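Local coordinates for methionine gamma-lyase (Trichomonas vaginalis, PDB 1E5E), which belongs to the Cys/Met metabolism family of pyridoxal-phosphate-dependent enzymes, within the aminotransferase-like clan, at residues 264-275 against 306-314; 71-79 against 185-196. All blocks are in the same frame, centred on the assembly; numbering follows the deposited sequence.

Interaction 1. Residues 264-275 against 306-314; sequences MKAESENAMKVA and RMYGSMITF. Unlike the reference sequence in segment 306-314: Tyr308 (reference Ser). With SO4 (sulfate ion), chain D.
Ser268, Ala271 and Ala275 of helix 260-279 meet the loop 307-310 and Ile312 of strand 311-316, a helix-on-sheet layer in an enzyme of the fold-type I (aspartate aminotransferase-like) PLP family. The segment axes come within 8.9 Å and run nearly parallel, 21° apart, and small residues let the backbones close in: the CA atoms of Ser268 and Ser310 are 4.7 Å apart. Ser268 turns OG beside its own backbone N (chi1 -71°), which places the hydroxyl on Met264 O, one turn back. It donates to that oxygen, while Ser268 N reaches the same atom from the opposite face of the carbonyl plane. The same OG accepts a weak, bent bond from Gly309 N, 3.2 Å away with 124° at the hydrogen. Gly309 O in turn takes a CA-H...O contact from Ser268 CA, and its further partner is Tyr289 OH.

In the conformer given here, one of two modelled, Met307 crosses the Lys265 side chain at about a right angle near the start of helix segment 264-275. The bend at chi3 brings CE to Met264 CB, and SD lies against CA and CG of Lys265. Ser310 presses CB against Glu267 CB at 3.4 Å, whereas its hydroxyl is hydrogen-bonded with Tyr210 OH. Tyr308, which replaces a reference Ser, has Met272 CE approaching its ring obliquely and donates from OH to O4 of a sulfate, probably from the crystallisation liquor, that His298 and Lys302 also bind. Ile312 CB points toward the helix, and its CD1 lies 3.6 Å from Ala275 CB and 3.8 Å from Val274 CG1.

Interaction 2. Residues 71-79 against 185-196; sequences IAFLEKTEA and NTFCSPMITNPV. With PPJ (N-(hydroxy{3-hydroxy-2-methyl-5-[(phosphonooxy)methyl]pyridin-4-yl}methyl)norvaline), chain C.
Helix 62-75 gives way to a positive phi at Lys76 (59°), a Schellman motif in which Lys76 N and Thr77 N bond back to Phe73 O and Ala72 O, and this end faces the loop 185-196 with the CA atoms of Glu75 and Asn194 5.2 Å apart. The Glu75 side chain, bent at chi2 (-77°), crosses Pro190 at about a right angle, with CG and OE2 against the proline CG. Its OE2 receives Asn185 ND2 on the syn lone pair at 2.8 Å, with the oxygen in the amide plane of Asn185, and is also hydrogen-bonded to His205 NE2, its strongest partner. Asn194 ND2 approaches OE1 from above the carboxylate plane at 3.1 Å, and also makes a weak bond to Leu74 O. Asn185 ND2 further binds Thr193 O, so one amide joins the carboxylate to the loop backbone.

A water donates to Glu75 O and OE1 and accepts from Val196 N; another links Lys76 NZ to Asn194 OD1. Apolar contacts flank this polar core: Leu74 CB meets Pro190 CB at 3.7 Å, Leu74 CD2 meets Met191 CE, and Thr77 CG2 touches Val196 CG1. Within the loop, Ser189 OG accepts from Met191 N, an ST turn. The loop follows strand 180-184 of the large, seven-stranded sheet, and its Thr186 belongs to the pocket of N-(hydroxy{3-hydroxy-2-methyl-5-[(phosphonooxy)methyl]pyridin-4-yl}methyl)norvaline.

In the fold
Both segments of interaction 2 precede those of interaction 1 in the sequence, and the centres of the two contacts lie 18 Å apart. Interaction 2 lies beside the seven-stranded sheet: its loop joins strands 180-184 and 202-206, and its first segment leads into strand 79-83, outermost within this chain. Interaction 1 instead sets helix 260-279 against the smaller sheet through strand 311-316. The two meet directly at Ile192, whose O is 2.9 Å from Arg306 N, a probable hydrogen bond, and whose CD1 packs on Gly309 CA at 3.6 Å. Helix 260-279 also touches the loop, since Met264 lies against Ser189 and Ile192. The loop holding Thr186 of the ligand pocket thus also touches, through Ser189 and Ile192, both segments of interaction 1.

Interaction 1. Residues 264-275 against 306-314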
loop_
_atom_site.group_PDB
_atom_site.type_symbol
_atom_site.label_atom_id
_atom_site.label_comp_id
_atom_site.label_asym_id
_atom_site.label_seq_id
_atom_site.Cartn_x
_atom_site.Cartn_y
_atom_site.Cartn_z
ATOM N N MET A 264 4.543 -21.187 12.420
ATOM C CA MET A 264 3.871 -21.972 13.463
ATOM C C MET A 264 4.830 -23.026 14.053
ATOM O O MET A 264 4.817 -23.238 15.263
ATOM C CB MET A 264 2.591 -22.688 13.026
ATOM C CG MET A 264 1.432 -21.778 12.649
ATOM S SD MET A 264 1.111 -20.467 13.857
ATOM C CE MET A 264 0.593 -21.348 15.316
ATOM N N LYS A 265 5.594 -23.689 13.212
ATOM C CA LYS A 265 6.552 -24.675 13.656
ATOM C C LYS A 265 7.616 -24.017 14.521
ATOM O O LYS A 265 7.858 -24.496 15.611
ATOM C CB LYS A 265 7.296 -25.409 12.522
ATOM C CG LYS A 265 6.294 -26.192 11.690
ATOM C CD LYS A 265 6.954 -27.011 10.577
ATOM C CE LYS A 265 6.025 -28.191 10.277
ATOM N NZ LYS A 265 6.549 -29.003 9.128
ATOM N N ALA A 266 8.228 -22.969 13.980
ATOM C CA ALA A 266 9.258 -22.266 14.747
ATOM C C ALA A 266 8.685 -21.699 16.038
ATOM O O ALA A 266 9.369 -21.820 17.064
ATOM C CB ALA A 266 9.836 -21.137 13.898
ATOM N N GLU A 267 7.462 -21.142 16.009
ATOM C CA GLU A 267 6.912 -20.600 17.252
ATOM C C GLU A 267 6.552 -21.658 18.283
ATOM O O GLU A 267 6.690 -21.400 19.499
ATOM C CB GLU A 267 5.688 -19.693 16.939
ATOM C CG GLU A 267 6.149 -18.453 16.177
ATOM C CD GLU A 267 5.142 -17.622 15.442
ATOM O OE1 GLU A 267 3.929 -17.898 15.526
ATOM O OE2 GLU A 267 5.562 -16.646 14.733
ATOM N N SER A 268 6.031 -22.803 17.897
ATOM C CA SER A 268 5.679 -23.924 18.763
ATOM C C SER A 268 6.925 -24.507 19.446
ATOM O O SER A 268 6.976 -24.753 20.662
ATOM C CB SER A 268 4.978 -24.999 17.907
ATOM O OG SER A 268 3.651 -24.489 17.535
ATOM N N GLU A 269 7.996 -24.678 18.666
ATOM C CA GLU A 269 9.255 -25.193 19.139
ATOM C C GLU A 269 9.848 -24.238 20.185
ATOM O O GLU A 269 10.202 -24.720 21.264
ATOM C CB GLU A 269 10.298 -25.391 18.039
ATOM C CG GLU A 269 9.922 -26.459 17.059
ATOM C CD GLU A 269 10.614 -26.408 15.707
ATOM O OE1 GLU A 269 10.409 -27.365 14.913
ATOM O OE2 GLU A 269 11.242 -25.390 15.324
ATOM N N ASN A 270 9.794 -22.938 19.900
ATOM C CA ASN A 270 10.260 -21.970 20.862
ATOM C C ASN A 270 9.425 -22.006 22.144
ATOM O O ASN A 270 9.952 -21.898 23.254
ATOM C CB ASN A 270 10.239 -20.540 20.317
ATOM C CG ASN A 270 11.414 -20.145 19.467
ATOM O OD1 ASN A 270 12.472 -20.790 19.455
ATOM N ND2 ASN A 270 11.254 -19.014 18.774
ATOM N N ALA A 271 8.117 -22.080 21.969
ATOM C CA ALA A 271 7.187 -22.058 23.076
ATOM C C ALA A 271 7.409 -23.260 24.009
ATOM O O ALA A 271 7.462 -23.076 25.216
ATOM C CB ALA A 271 5.714 -22.062 22.621
ATOM N N MET A 272 7.644 -24.442 23.436
ATOM C CA MET A 272 7.930 -25.584 24.319
ATOM C C MET A 272 9.154 -25.233 25.169
ATOM O O MET A 272 9.101 -25.468 26.390
ATOM C CB MET A 272 8.133 -26.883 23.552
ATOM C CG MET A 272 8.388 -28.107 24.435
ATOM S SD MET A 272 7.062 -28.461 25.617
ATOM C CE MET A 272 5.869 -29.325 24.635
ATOM N N LYS A 273 10.229 -24.660 24.603
ATOM C CA LYS A 273 11.400 -24.372 25.422
ATOM C C LYS A 273 11.110 -23.312 26.481
ATOM O O LYS A 273 11.508 -23.478 27.640
ATOM C CB LYS A 273 12.608 -23.883 24.598
ATOM C CG LYS A 273 13.110 -24.957 23.647
ATOM C CD LYS A 273 14.006 -24.421 22.555
ATOM C CE LYS A 273 14.505 -25.596 21.676
ATOM N NZ LYS A 273 15.279 -24.979 20.555
ATOM N N VAL A 274 10.381 -22.276 26.078
ATOM C CA VAL A 274 10.080 -21.203 27.002
ATOM C C VAL A 274 9.140 -21.672 28.110
ATOM O O VAL A 274 9.369 -21.308 29.282
ATOM C CB VAL A 274 9.506 -19.962 26.299
ATOM C CG1 VAL A 274 9.049 -18.942 27.310
ATOM C CG2 VAL A 274 10.566 -19.367 25.352
ATOM N N ALA A 275 8.174 -22.500 27.752
ATOM C CA ALA A 275 7.229 -22.944 28.777
ATOM C C ALA A 275 7.966 -23.799 29.805
ATOM O O ALA A 275 7.708 -23.619 30.983
ATOM C CB ALA A 275 6.053 -23.712 28.177
ATOM N N ARG A 306 -1.890 -30.564 15.968
ATOM C CA ARG A 306 -0.711 -31.174 15.381
ATOM C C ARG A 306 0.547 -30.640 16.064
ATOM O O ARG A 306 1.614 -31.249 15.887
ATOM C CB ARG A 306 -0.596 -30.911 13.885
ATOM C CG ARG A 306 -1.896 -31.166 13.147
ATOM C CD ARG A 306 -1.734 -31.261 11.613
ATOM N NE ARG A 306 -3.045 -31.711 11.098
ATOM C CZ ARG A 306 -4.137 -30.960 10.977
ATOM N NH1 ARG A 306 -4.217 -29.655 11.247
ATOM N NH2 ARG A 306 -5.236 -31.552 10.520
ATOM N N MET A 307 0.490 -29.393 16.573
ATOM C CA MET A 307 1.602 -28.791 17.289
ATOM C C MET A 307 0.977 -28.193 18.550
ATOM O O MET A 307 -0.239 -27.981 18.494
ATOM C CB MET A 307 2.361 -27.696 16.511
ATOM C CG MET A 307 3.126 -28.395 15.387
ATOM S SD MET A 307 4.190 -27.340 14.444
ATOM C CE MET A 307 3.015 -26.379 13.483
ATOM N N TYR A 308 1.755 -27.865 19.565
ATOM C CA TYR A 308 1.121 -27.352 20.766
ATOM C C TYR A 308 0.999 -25.843 20.806
ATOM O O TYR A 308 0.536 -25.317 21.826
ATOM C CB TYR A 308 1.824 -27.928 22.015
ATOM C CG TYR A 308 1.574 -29.429 22.136
ATOM C CD1 TYR A 308 2.598 -30.363 22.027
ATOM C CD2 TYR A 308 0.290 -29.895 22.378
ATOM C CE1 TYR A 308 2.344 -31.720 22.180
ATOM C CE2 TYR A 308 0.007 -31.240 22.515
ATOM C CZ TYR A 308 1.062 -32.142 22.430
ATOM O OH TYR A 308 0.771 -33.477 22.544
ATOM N N GLY A 309 1.351 -25.149 19.719
ATOM C CA GLY A 309 1.050 -23.714 19.674
ATOM C C GLY A 309 2.121 -22.859 20.346
ATOM O O GLY A 309 3.074 -23.391 20.905
ATOM N N SER A 310 1.949 -21.541 20.281
ATOM C CA SER A 310 2.994 -20.689 20.848
ATOM C C SER A 310 2.428 -19.814 21.947
ATOM O O SER A 310 3.207 -18.992 22.414
ATOM C CB SER A 310 3.692 -19.921 19.725
ATOM O OG SER A 310 2.932 -18.773 19.373
ATOM N N MET A 311 1.208 -20.108 22.383
ATOM C CA MET A 311 0.599 -19.406 23.508
ATOM C C MET A 311 1.044 -20.145 24.794
ATOM O O MET A 311 1.039 -21.373 24.876
ATOM C CB MET A 311 -0.938 -19.349 23.487
ATOM C CG MET A 311 -1.528 -18.623 22.251
ATOM S SD MET A 311 -0.839 -16.974 22.021
ATOM C CE MET A 311 -1.466 -16.071 23.395
ATOM N N ILE A 312 1.375 -19.366 25.817
ATOM C CA ILE A 312 1.776 -19.882 27.105
ATOM C C ILE A 312 1.106 -18.989 28.136
ATOM O O ILE A 312 1.352 -17.794 28.016
ATOM C CB ILE A 312 3.294 -19.859 27.336
ATOM C CG1 ILE A 312 4.108 -20.724 26.346
ATOM C CG2 ILE A 312 3.595 -20.378 28.754
ATOM C CD1 ILE A 312 5.632 -20.510 26.514
ATOM N N THR A 313 0.365 -19.503 29.113
ATOM C CA THR A 313 -0.174 -18.568 30.119
ATOM C C THR A 313 0.381 -18.934 31.493
ATOM O O THR A 313 0.527 -20.143 31.733
ATOM C CB THR A 313 -1.707 -18.617 30.079
ATOM O OG1 THR A 313 -2.146 -18.021 28.843
ATOM C CG2 THR A 313 -2.311 -17.854 31.251
ATOM N N PHE A 314 0.792 -17.993 32.322
ATOM C CA PHE A 314 1.423 -18.380 33.572
ATOM C C PHE A 314 1.027 -17.378 34.649
ATOM O O PHE A 314 0.524 -16.271 34.455
ATOM C CB PHE A 314 2.940 -18.570 33.517
ATOM C CG PHE A 314 3.704 -17.321 33.120
ATOM C CD1 PHE A 314 3.736 -16.888 31.794
ATOM C CD2 PHE A 314 4.422 -16.613 34.040
ATOM C CE1 PHE A 314 4.430 -15.750 31.424
ATOM C CE2 PHE A 314 5.134 -15.457 33.699
ATOM C CZ PHE A 314 5.130 -15.038 32.376
HETATM S S SO4 D . 3.554 -35.621 22.965
HETATM O O1 SO4 D . 5.044 -35.445 23.047
HETATM O O2 SO4 D . 2.879 -34.846 24.059
HETATM O O3 SO4 D . 3.236 -37.091 23.187
HETATM O O4 SO4 D . 3.083 -35.221 21.598
#

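Interaction 2. Residues 71-79 against 185-196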
loop_
_atom_site.group_PDB
_atom_site.type_symbol
_atom_site.label_atom_id
_atom_site.label_comp_id
_atom_site.label_asym_id
_atom_site.label_seq_id
_atom_site.Cartn_x
_atom_site.Cartn_y
_atom_site.Cartn_z
ATOM N N ILE A 71 -7.722 -20.192 2.538
ATOM C CA ILE A 71 -8.072 -20.528 3.921
ATOM C C ILE A 71 -9.113 -21.649 3.973
ATOM O O ILE A 71 -8.979 -22.546 4.810
ATOM C CB ILE A 71 -8.639 -19.313 4.695
ATOM C CG1 ILE A 71 -7.632 -18.148 4.789
ATOM C CG2 ILE A 71 -9.162 -19.680 6.070
ATOM C CD1 ILE A 71 -6.393 -18.511 5.579
ATOM N N ALA A 72 -10.117 -21.618 3.087
ATOM C CA ALA A 72 -11.109 -22.695 3.040
ATOM C C ALA A 72 -10.397 -24.021 2.750
ATOM O O ALA A 72 -10.754 -25.040 3.332
ATOM C CB ALA A 72 -12.095 -22.566 1.881
ATOM N N PHE A 73 -9.384 -24.004 1.859
ATOM C CA PHE A 73 -8.631 -25.239 1.612
ATOM C C PHE A 73 -7.911 -25.682 2.888
ATOM O O PHE A 73 -7.998 -26.873 3.255
ATOM C CB PHE A 73 -7.653 -25.076 0.443
ATOM C CG PHE A 73 -6.925 -26.345 0.117
ATOM C CD1 PHE A 73 -5.810 -26.724 0.827
ATOM C CD2 PHE A 73 -7.399 -27.148 -0.899
ATOM C CE1 PHE A 73 -5.198 -27.950 0.568
ATOM C CE2 PHE A 73 -6.756 -28.339 -1.213
ATOM C CZ PHE A 73 -5.657 -28.739 -0.457
ATOM N N LEU A 74 -7.198 -24.751 3.546
ATOM C CA LEU A 74 -6.462 -25.102 4.753
ATOM C C LEU A 74 -7.344 -25.589 5.903
ATOM O O LEU A 74 -6.879 -26.437 6.671
ATOM C CB LEU A 74 -5.589 -23.923 5.231
ATOM C CG LEU A 74 -4.431 -23.609 4.228
ATOM C CD1 LEU A 74 -3.768 -22.272 4.588
ATOM C CD2 LEU A 74 -3.384 -24.723 4.263
ATOM N N GLU A 75 -8.591 -25.129 6.025
ATOM C CA GLU A 75 -9.495 -25.566 7.062
ATOM C C GLU A 75 -10.388 -26.740 6.665
ATOM O O GLU A 75 -11.249 -27.214 7.402
ATOM C CB GLU A 75 -10.362 -24.377 7.521
ATOM C CG GLU A 75 -9.532 -23.406 8.389
ATOM C CD GLU A 75 -9.321 -23.931 9.818
ATOM O OE1 GLU A 75 -9.518 -25.148 10.044
ATOM O OE2 GLU A 75 -8.913 -23.182 10.725
ATOM N N LYS A 76 -10.303 -27.168 5.428
ATOM C CA LYS A 76 -11.092 -28.183 4.782
ATOM C C LYS A 76 -12.570 -27.835 4.816
ATOM O O LYS A 76 -13.402 -28.705 5.105
ATOM C CB LYS A 76 -10.796 -29.558 5.411
ATOM C CG LYS A 76 -9.349 -30.026 5.273
ATOM C CD LYS A 76 -9.186 -31.367 6.025
ATOM C CE LYS A 76 -7.937 -32.077 5.520
ATOM N NZ LYS A 76 -7.389 -33.064 6.516
ATOM N N THR A 77 -12.927 -26.587 4.543
ATOM C CA THR A 77 -14.327 -26.177 4.563
ATOM C C THR A 77 -14.767 -25.905 3.129
ATOM O O THR A 77 -13.862 -25.654 2.318
ATOM C CB THR A 77 -14.553 -24.936 5.428
ATOM O OG1 THR A 77 -13.732 -23.877 4.941
ATOM C CG2 THR A 77 -14.240 -25.244 6.900
ATOM N N GLU A 78 -16.048 -25.895 2.805
ATOM C CA GLU A 78 -16.382 -25.582 1.408
ATOM C C GLU A 78 -16.042 -24.122 1.067
ATOM O O GLU A 78 -15.820 -23.801 -0.097
ATOM C CB GLU A 78 -17.907 -25.730 1.192
ATOM C CG GLU A 78 -18.291 -27.205 1.426
ATOM C CD GLU A 78 -19.779 -27.471 1.273
ATOM O OE1 GLU A 78 -20.636 -26.574 1.302
ATOM O OE2 GLU A 78 -20.112 -28.671 1.133
ATOM N N ALA A 79 -16.169 -23.202 2.017
ATOM C CA ALA A 79 -16.079 -21.790 1.689
ATOM C C ALA A 79 -15.427 -21.050 2.852
ATOM O O ALA A 79 -15.285 -21.605 3.948
ATOM C CB ALA A 79 -17.472 -21.237 1.377
ATOM N N ASN A 185 -10.881 -20.748 16.175
ATOM C CA ASN A 185 -9.636 -21.466 15.963
ATOM C C ASN A 185 -8.426 -20.575 15.819
ATOM O O ASN A 185 -7.393 -21.030 15.319
ATOM C CB ASN A 185 -9.790 -22.365 14.711
ATOM C CG ASN A 185 -8.773 -23.489 14.617
ATOM O OD1 ASN A 185 -8.374 -24.032 15.662
ATOM N ND2 ASN A 185 -8.282 -23.840 13.417
ATOM N N THR A 186 -8.528 -19.339 16.292
ATOM C CA THR A 186 -7.465 -18.356 16.209
ATOM C C THR A 186 -6.158 -18.802 16.851
ATOM O O THR A 186 -5.129 -18.692 16.227
ATOM C CB THR A 186 -7.898 -17.070 16.957
ATOM O OG1 THR A 186 -9.078 -16.522 16.366
ATOM C CG2 THR A 186 -6.797 -16.018 16.914
ATOM N N PHE A 187 -6.205 -19.266 18.090
ATOM C CA PHE A 187 -5.001 -19.699 18.814
ATOM C C PHE A 187 -4.332 -20.853 18.128
ATOM O O PHE A 187 -3.101 -20.888 18.183
ATOM C CB PHE A 187 -5.290 -20.078 20.270
ATOM C CG PHE A 187 -5.334 -18.893 21.192
ATOM C CD1 PHE A 187 -5.597 -17.613 20.717
ATOM C CD2 PHE A 187 -5.187 -19.074 22.555
ATOM C CE1 PHE A 187 -5.630 -16.525 21.567
ATOM C CE2 PHE A 187 -5.203 -17.991 23.422
ATOM C CZ PHE A 187 -5.414 -16.715 22.932
ATOM N N CYS A 188 -5.061 -21.716 17.419
ATOM C CA CYS A 188 -4.351 -22.802 16.750
ATOM C C CYS A 188 -3.871 -22.496 15.341
ATOM O O CYS A 188 -2.748 -22.895 14.952
ATOM C CB CYS A 188 -5.293 -23.995 16.649
ATOM S SG CYS A 188 -5.679 -24.874 18.174
ATOM N N SER A 189 -4.729 -21.900 14.533
ATOM C CA SER A 189 -4.518 -21.616 13.114
ATOM C C SER A 189 -4.851 -22.935 12.417
ATOM O O SER A 189 -4.758 -23.977 13.048
ATOM C CB SER A 189 -3.127 -21.106 12.705
ATOM O OG SER A 189 -2.279 -22.214 12.387
ATOM N N PRO A 190 -5.066 -22.925 11.105
ATOM C CA PRO A 190 -5.374 -24.093 10.329
ATOM C C PRO A 190 -4.180 -25.031 10.255
ATOM O O PRO A 190 -4.353 -26.192 9.858
ATOM C CB PRO A 190 -5.727 -23.592 8.912
ATOM C CG PRO A 190 -6.006 -22.132 9.063
ATOM C CD PRO A 190 -5.239 -21.678 10.296
ATOM N N MET A 191 -2.991 -24.599 10.695
ATOM C CA MET A 191 -1.851 -25.486 10.639
ATOM C C MET A 191 -1.908 -26.441 11.823
ATOM O O MET A 191 -1.220 -27.440 11.738
ATOM C CB MET A 191 -0.524 -24.763 10.786
ATOM C CG MET A 191 -0.000 -23.972 9.629
ATOM S SD MET A 191 0.029 -24.918 8.080
ATOM C CE MET A 191 -1.469 -24.231 7.403
ATOM N N ILE A 192 -2.624 -26.097 12.881
ATOM C CA ILE A 192 -2.521 -26.930 14.082
ATOM C C ILE A 192 -3.806 -27.748 14.202
ATOM O O ILE A 192 -3.777 -28.912 14.559
ATOM C CB ILE A 192 -2.244 -26.056 15.319
ATOM C CG1 ILE A 192 -0.758 -25.615 15.317
ATOM C CG2 ILE A 192 -2.604 -26.776 16.610
ATOM C CD1 ILE A 192 -0.338 -24.738 16.473
ATOM N N THR A 193 -4.920 -27.101 13.931
ATOM C CA THR A 193 -6.209 -27.763 14.033
ATOM C C THR A 193 -7.164 -27.430 12.908
ATOM O O THR A 193 -7.287 -26.275 12.514
ATOM C CB THR A 193 -6.905 -27.328 15.356
ATOM O OG1 THR A 193 -6.134 -27.800 16.490
ATOM C CG2 THR A 193 -8.259 -28.017 15.486
ATOM N N ASN A 194 -7.918 -28.404 12.468
ATOM C CA ASN A 194 -9.040 -28.209 11.541
ATOM C C ASN A 194 -10.269 -28.672 12.321
ATOM O O ASN A 194 -10.660 -29.850 12.324
ATOM C CB ASN A 194 -8.882 -29.050 10.273
ATOM C CG ASN A 194 -7.753 -28.557 9.387
ATOM O OD1 ASN A 194 -7.189 -29.309 8.577
ATOM N ND2 ASN A 194 -7.343 -27.288 9.483
ATOM N N PRO A 195 -10.941 -27.786 13.048
ATOM C CA PRO A 195 -12.046 -28.165 13.897
ATOM C C PRO A 195 -13.162 -28.914 13.200
ATOM O O PRO A 195 -13.766 -29.768 13.895
ATOM C CB PRO A 195 -12.516 -26.877 14.561
ATOM C CG PRO A 195 -11.326 -25.942 14.412
ATOM C CD PRO A 195 -10.596 -26.341 13.175
ATOM N N VAL A 196 -13.418 -28.775 11.908
ATOM C CA VAL A 196 -14.445 -29.523 11.212
ATOM C C VAL A 196 -14.167 -31.027 11.277
ATOM O O VAL A 196 -15.131 -31.772 11.167
ATOM C CB VAL A 196 -14.659 -29.156 9.730
ATOM C CG1 VAL A 196 -15.016 -27.665 9.615
ATOM C CG2 VAL A 196 -13.414 -29.479 8.895
HETATM N N1 PPJ C . -10.989 -14.187 18.685
HETATM C C2 PPJ C . -9.899 -14.397 19.453
HETATM C C6 PPJ C . -11.380 -12.924 18.356
HETATM C C2A PPJ C . -9.642 -15.559 20.200
HETATM C C3 PPJ C . -9.109 -13.260 19.722
HETATM O O3 PPJ C . -8.142 -13.459 20.576
HETATM C C4 PPJ C . -9.392 -11.991 19.207
HETATM C C4A PPJ C . -8.526 -10.911 19.554
HETATM C C5 PPJ C . -10.601 -11.772 18.547
HETATM N N PPJ C . -7.773 -10.886 20.670
HETATM C C5A PPJ C . -10.928 -10.575 17.832
HETATM O OP4 PPJ C . -10.232 -10.526 16.744
HETATM P P PPJ C . -9.950 -9.037 16.256
HETATM O OP1 PPJ C . -9.184 -9.208 14.868
HETATM O OP2 PPJ C . -9.078 -8.307 17.323
HETATM O OP3 PPJ C . -11.299 -8.224 16.028
HETATM C CA PPJ C . -6.871 -9.912 20.978
HETATM C CB PPJ C . -7.186 -8.484 20.825
HETATM C C PPJ C . -6.161 -10.161 22.192
HETATM C CG PPJ C . -8.188 -7.792 21.676
HETATM C CD PPJ C . -7.487 -7.029 22.697
HETATM O O PPJ C . -6.492 -11.199 22.872
HETATM O OXT PPJ C . -4.955 -9.697 22.380
HETATM O O HOH W 1 -3.837 -27.267 7.294
HETATM O O HOH W 2 -11.750 -26.928 10.102
HETATM O O HOH W 3 -7.140 -32.120 9.049
#